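Local coordinates for uncharacterized protein (Shigella flexneri 5a str. M90T, PDB 5EUR) that is of unknown function but assembles as a trimer of identical subunits, each with a small three-stranded antiparallel sheet followed by several helices, at residues A[24-28]-A[29-33]; A[52-55]-A[56-59]; A[34-37]-A[38-42]. All blocks are in the same frame, centred on the assembly; numbering follows the deposited sequence.

Overall arrangement
The chain enters through a small antiparallel sheet, and contact 1 (24-33) marks the turn from its third strand into helix 28-43. Contact 3 (34-42) continues along the same helix, and the two join through a wider pi-type turn, where Phe31 O probably accepts from Val36 N. Contact 2 (52-59) follows on helix 47-59. Each contact joins adjoining segments, so none closes a long loop; they run in series without nesting or crossing. Side chains tie them together in space: Ile57 packs on Phe31 and Val36, while Ile53 and Leu54 meet Leu40. Contacts 1 and 3 also face neighbouring subunits, whereas contact 2 stays within its own chain.

Contact 1. Residues A[24-28]-A[29-33]; sequences QELST and KYFTE
Leu26, the last large side chain of the strand, points at the start of the helix and splits its methyls between two aromatic rings. Leu26 CD1 lies 4.0 Å from Phe31 CD1, and Leu26 CD2 4.2 Å from Tyr30 CD2, both at a slant to the ring. Phe31 carries its own ring on into the core, against Val19 and Val21 of strand 18-21, while Tyr30 heads for the subunit interface, where its side chain comes within about 3 Å of a bound magnesium ion. Ser27 follows as the N-cap. A chi1 of 81° sets its hydroxyl between backbone N and carbonyl carbon, and from there Ser27 OG accepts from Tyr30 N at 3.1 Å. The same hydroxyl is bonded to Phe22 O of the second subunit, which ties the helix start to the trimer interface. The Ser27 carbonyl receives Phe31 N at 3.0 Å, a nearly straight bond of 166°. The CB bond of Thr28 points away from residues 29-33, and OG1 bonds to Lys16 O. Thr28 O nevertheless takes Thr32 N at 2.9 Å, making the next helical rung. Lys29 folds back along its bent chain, bringing NZ to a long, weak bond with Thr32 OG1. Strand 24-27 and helix segment 29-33 stand at 84° to each other, an abrupt strand-to-helix turn with a serine N-cap and a hydrophobic contact inside the bend.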
# COMPACT_ATOMS: atom_id res chain seq x y z
N GLN A 24 6.39 4.01 -9.06
CA GLN A 24 6.29 4.62 -7.74
C GLN A 24 7.53 4.27 -6.93
O GLN A 24 7.85 3.09 -6.75
CB GLN A 24 5.05 4.12 -7.00
CG GLN A 24 4.91 4.63 -5.58
CD GLN A 24 4.74 6.14 -5.53
OE1 GLN A 24 3.97 6.70 -6.31
NE2 GLN A 24 5.48 6.79 -4.65
N GLU A 25 8.22 5.30 -6.43
CA GLU A 25 9.36 5.07 -5.56
C GLU A 25 8.88 4.93 -4.12
O GLU A 25 8.09 5.76 -3.64
CB GLU A 25 10.40 6.19 -5.70
CG GLU A 25 11.68 5.86 -4.95
CD GLU A 25 12.87 6.73 -5.37
OE1 GLU A 25 12.67 7.72 -6.10
OE2 GLU A 25 14.00 6.40 -4.95
N LEU A 26 9.34 3.87 -3.45
CA LEU A 26 8.99 3.58 -2.07
C LEU A 26 10.24 3.18 -1.31
O LEU A 26 11.15 2.59 -1.88
CB LEU A 26 7.98 2.43 -1.97
CG LEU A 26 6.62 2.57 -2.65
CD1 LEU A 26 5.94 1.21 -2.68
CD2 LEU A 26 5.80 3.57 -1.86
N SER A 27 10.27 3.45 -0.01
CA SER A 27 11.36 2.89 0.78
C SER A 27 11.29 1.37 0.69
O SER A 27 10.20 0.79 0.70
CB SER A 27 11.31 3.36 2.24
OG SER A 27 10.38 2.61 3.00
N THR A 28 12.46 0.73 0.58
CA THR A 28 12.48 -0.71 0.42
C THR A 28 11.80 -1.40 1.59
O THR A 28 11.02 -2.34 1.38
CB THR A 28 13.92 -1.20 0.28
OG1 THR A 28 14.50 -0.58 -0.87
CG2 THR A 28 13.95 -2.72 0.12
N LYS A 29 12.06 -0.95 2.81
CA LYS A 29 11.48 -1.59 3.98
C LYS A 29 9.96 -1.42 4.02
O LYS A 29 9.25 -2.34 4.43
CB LYS A 29 12.12 -1.05 5.26
CG LYS A 29 13.59 -1.42 5.37
CD LYS A 29 13.74 -2.90 5.69
CE LYS A 29 14.85 -3.53 4.88
NZ LYS A 29 14.25 -4.39 3.80
N TYR A 30 9.44 -0.26 3.61
CA TYR A 30 7.99 -0.13 3.53
C TYR A 30 7.42 -1.13 2.54
O TYR A 30 6.41 -1.81 2.82
CB TYR A 30 7.58 1.29 3.14
CG TYR A 30 6.09 1.44 2.96
CD1 TYR A 30 5.24 1.60 4.05
CD2 TYR A 30 5.52 1.42 1.69
CE1 TYR A 30 3.87 1.73 3.88
CE2 TYR A 30 4.15 1.53 1.51
CZ TYR A 30 3.34 1.69 2.61
OH TYR A 30 1.98 1.80 2.44
N PHE A 31 8.05 -1.26 1.37
CA PHE A 31 7.55 -2.20 0.39
C PHE A 31 7.59 -3.63 0.91
O PHE A 31 6.62 -4.38 0.78
CB PHE A 31 8.34 -2.07 -0.91
CG PHE A 31 7.83 -2.95 -2.00
CD1 PHE A 31 6.57 -2.72 -2.55
CD2 PHE A 31 8.58 -4.00 -2.47
CE1 PHE A 31 6.08 -3.53 -3.57
CE2 PHE A 31 8.10 -4.81 -3.49
CZ PHE A 31 6.85 -4.57 -4.03
N THR A 32 8.72 -4.05 1.50
CA THR A 32 8.83 -5.46 1.88
C THR A 32 8.09 -5.78 3.17
O THR A 32 7.56 -6.89 3.31
CB THR A 32 10.30 -5.88 1.99
OG1 THR A 32 10.96 -5.11 3.00
CG2 THR A 32 11.00 -5.69 0.64
N GLU A 33 8.02 -4.86 4.13
CA GLU A 33 7.36 -5.14 5.40
C GLU A 33 5.85 -4.90 5.36
O GLU A 33 5.10 -5.63 6.02
CB GLU A 33 7.98 -4.27 6.50
CG GLU A 33 9.48 -4.48 6.71
CD GLU A 33 9.80 -5.71 7.52
OE1 GLU A 33 8.86 -6.41 7.95
OE2 GLU A 33 11.00 -5.99 7.72

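Contact 2. Residues A[52-55]-A[56-59]; sequences RILN and DIHA
Ile57 sits one helical turn beyond both Ile53 and Leu54, and its CG1 branch makes the apolar contacts. Ile57 CG1 lies 4.2 Å from Ile53 CG2 and 4.3 Å from Leu54 CD2. With chi1 at -65° Ile57 CG1 also folds back over the preceding turn, 3.3 Å from Ile53 O. This greasy side of the helix faces helix 28-43, with Tyr70 beside Leu54 and Leu62 beside Ile57.

Backbone bonding is that of a regular alpha-helix, the C-terminal half of helix 47-59. Four successive i to i+4 bonds span the segments, from Asp56 N to Arg52 O at 3.1 Å through to Ala59 N to Asn55 O at 2.9 Å.

The polar side chains leave the helix for other parts of the fold. Asp56 holds its carboxylate beside the Arg52 carbonyl, with Asp56 CG 3.6 Å from Arg52 O; OD1 forms a salt bridge with Arg88 and OD2 accepts from Leu8 N. A water 2.7 Å from Arg52 O reaches Asp56 OD1 more weakly. Arg52 bonds through NH2 to Tyr5 O, Asn55 OD1 accepts from Trp74 NE1, and His58 NE2 is hydrogen-bonded to Glu86 OE1, the His58 ring meeting that of Trp74 with the planes at about 55°.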
# COMPACT_ATOMS: atom_id res chain seq x y z
N ARG A 52 3.36 -16.69 -7.73
CA ARG A 52 3.69 -15.67 -8.73
C ARG A 52 4.30 -14.43 -8.09
O ARG A 52 5.35 -13.93 -8.52
CB ARG A 52 2.44 -15.28 -9.53
CG ARG A 52 2.01 -16.25 -10.61
CD ARG A 52 0.72 -15.74 -11.31
NE ARG A 52 0.87 -14.36 -11.79
CZ ARG A 52 1.25 -14.02 -13.03
NH1 ARG A 52 1.50 -14.95 -13.93
NH2 ARG A 52 1.35 -12.74 -13.36
N ILE A 53 3.63 -13.91 -7.06
CA ILE A 53 4.15 -12.72 -6.37
C ILE A 53 5.58 -12.96 -5.91
O ILE A 53 6.47 -12.13 -6.14
CB ILE A 53 3.24 -12.37 -5.18
CG1 ILE A 53 1.88 -11.89 -5.68
CG2 ILE A 53 3.90 -11.30 -4.34
CD1 ILE A 53 0.81 -11.92 -4.57
N LEU A 54 5.82 -14.09 -5.25
CA LEU A 54 7.14 -14.32 -4.66
C LEU A 54 8.20 -14.58 -5.73
O LEU A 54 9.37 -14.26 -5.52
CB LEU A 54 7.07 -15.44 -3.63
CG LEU A 54 6.36 -14.98 -2.34
CD1 LEU A 54 6.13 -16.13 -1.38
CD2 LEU A 54 7.17 -13.87 -1.66
N ASN A 55 7.82 -15.15 -6.87
CA ASN A 55 8.78 -15.24 -7.96
C ASN A 55 9.19 -13.85 -8.43
O ASN A 55 10.36 -13.61 -8.72
CB ASN A 55 8.22 -16.08 -9.11
CG ASN A 55 8.40 -17.58 -8.87
OD1 ASN A 55 9.39 -18.02 -8.28
ND2 ASN A 55 7.46 -18.36 -9.37
N ASP A 56 8.25 -12.90 -8.49
CA ASP A 56 8.63 -11.54 -8.88
C ASP A 56 9.47 -10.85 -7.80
O ASP A 56 10.37 -10.05 -8.11
CB ASP A 56 7.38 -10.73 -9.21
CG ASP A 56 6.72 -11.21 -10.48
OD1 ASP A 56 7.40 -11.93 -11.28
OD2 ASP A 56 5.54 -10.90 -10.68
N ILE A 57 9.17 -11.13 -6.53
CA ILE A 57 9.98 -10.61 -5.43
C ILE A 57 11.42 -11.12 -5.55
O ILE A 57 12.38 -10.35 -5.47
CB ILE A 57 9.35 -10.98 -4.08
CG1 ILE A 57 7.99 -10.29 -3.91
CG2 ILE A 57 10.28 -10.68 -2.92
CD1 ILE A 57 8.05 -8.77 -4.09
N HIS A 58 11.57 -12.43 -5.76
CA HIS A 58 12.88 -13.04 -5.91
C HIS A 58 13.61 -12.48 -7.12
O HIS A 58 14.80 -12.13 -7.04
CB HIS A 58 12.71 -14.56 -6.04
CG HIS A 58 13.99 -15.33 -6.04
ND1 HIS A 58 14.74 -15.52 -4.90
CD2 HIS A 58 14.62 -16.02 -7.03
CE1 HIS A 58 15.79 -16.28 -5.19
NE2 HIS A 58 15.75 -16.58 -6.47
N ALA A 59 12.90 -12.35 -8.24
CA ALA A 59 13.51 -11.85 -9.47
C ALA A 59 14.03 -10.43 -9.32
O ALA A 59 14.98 -10.04 -10.01
CB ALA A 59 12.50 -11.91 -10.61
O HOH W 1 5.79 -14.64 -11.11

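Contact 3. Residues A[34-37]-A[38-42]; sequences IVVT and TMLNS
Thr38 grips the flat carbonyl of Ile34 from both faces: its backbone N approaches on one side of the plane at 3.0 Å from Ile34 O, and its hydroxyl OG1 on the other at 2.7 Å. This is a threonine in mid alpha-helix sharing the carbonyl one turn back, and a chi1 of -53°, which keeps OG1 beside the backbone N, makes the second bond possible. A bound sulfate ion, probably from the crystallisation liquor, lies about 3 Å from the Thr38 side chain. The carboxamide of Asn41 is the other flat group. Thr37 O lies over one of its faces, 3.5 Å from Asn41 CG, and Thr37 CG2 comes up on that same face at 4.0 Å from Asn41 ND2. The second subunit meets both groups: Thr38 OG1 is bonded to the hydroxyl of its Tyr5, and Asn41 OD1 accepts from its Ile3 N.

Val36 and Leu40 run side by side, with Val36 CG1 3.9 Å from Leu40 CD1. Val35 CG1 touches Met39 SD at an angle, on the side turned to the other subunits; there Thr38 and Met39 both meet Thr38 of the third subunit, consistent with this part of the helix lying where the three subunits meet. One turn on, Ser42 OG donates to Met39 O at 2.8 Å.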
# COMPACT_ATOMS: atom_id res chain seq x y z
N ILE A 34 5.39 -3.89 4.62
CA ILE A 34 3.96 -3.58 4.58
C ILE A 34 3.32 -4.08 3.28
O ILE A 34 2.35 -4.86 3.31
CB ILE A 34 3.71 -2.07 4.75
CG1 ILE A 34 4.28 -1.57 6.08
CG2 ILE A 34 2.21 -1.77 4.64
CD1 ILE A 34 3.46 -1.96 7.29
N VAL A 35 3.84 -3.64 2.13
CA VAL A 35 3.13 -3.87 0.88
C VAL A 35 3.10 -5.35 0.52
O VAL A 35 2.03 -5.92 0.28
CB VAL A 35 3.73 -3.03 -0.26
CG1 VAL A 35 2.92 -3.27 -1.53
CG2 VAL A 35 3.64 -1.57 0.12
N VAL A 36 4.26 -6.01 0.48
CA VAL A 36 4.29 -7.39 0.04
C VAL A 36 3.55 -8.29 1.02
O VAL A 36 2.79 -9.17 0.61
CB VAL A 36 5.75 -7.85 -0.18
CG1 VAL A 36 5.80 -9.34 -0.52
CG2 VAL A 36 6.39 -7.00 -1.28
N THR A 37 3.75 -8.07 2.32
CA THR A 37 3.04 -8.85 3.32
C THR A 37 1.53 -8.75 3.10
O THR A 37 0.82 -9.76 3.15
CB THR A 37 3.41 -8.34 4.71
OG1 THR A 37 4.84 -8.38 4.86
CG2 THR A 37 2.74 -9.19 5.78
N THR A 38 1.04 -7.55 2.81
CA THR A 38 -0.40 -7.38 2.64
C THR A 38 -0.88 -8.02 1.34
O THR A 38 -1.95 -8.63 1.30
CB THR A 38 -0.76 -5.90 2.71
OG1 THR A 38 -0.21 -5.34 3.93
CG2 THR A 38 -2.29 -5.74 2.72
N MET A 39 -0.09 -7.89 0.26
CA MET A 39 -0.44 -8.56 -0.99
C MET A 39 -0.61 -10.06 -0.78
O MET A 39 -1.59 -10.68 -1.23
CB MET A 39 0.63 -8.31 -2.06
CG MET A 39 0.70 -6.85 -2.56
SD MET A 39 2.23 -6.58 -3.51
CE MET A 39 1.99 -7.70 -4.89
N LEU A 40 0.38 -10.66 -0.09
CA LEU A 40 0.35 -12.11 0.14
C LEU A 40 -0.82 -12.50 1.03
O LEU A 40 -1.55 -13.44 0.72
CB LEU A 40 1.68 -12.57 0.74
CG LEU A 40 2.88 -12.48 -0.21
CD1 LEU A 40 4.17 -12.70 0.58
CD2 LEU A 40 2.76 -13.53 -1.35
N ASN A 41 -1.01 -11.79 2.15
CA ASN A 41 -2.16 -12.09 3.01
C ASN A 41 -3.47 -12.01 2.25
O ASN A 41 -4.39 -12.82 2.46
CB ASN A 41 -2.19 -11.14 4.21
CG ASN A 41 -1.26 -11.59 5.33
OD1 ASN A 41 -0.91 -12.75 5.40
ND2 ASN A 41 -0.91 -10.68 6.24
N SER A 42 -3.59 -11.03 1.36
CA SER A 42 -4.83 -10.87 0.60
C SER A 42 -5.04 -12.00 -0.40
O SER A 42 -6.17 -12.19 -0.86
CB SER A 42 -4.84 -9.51 -0.10
OG SER A 42 -4.12 -9.55 -1.31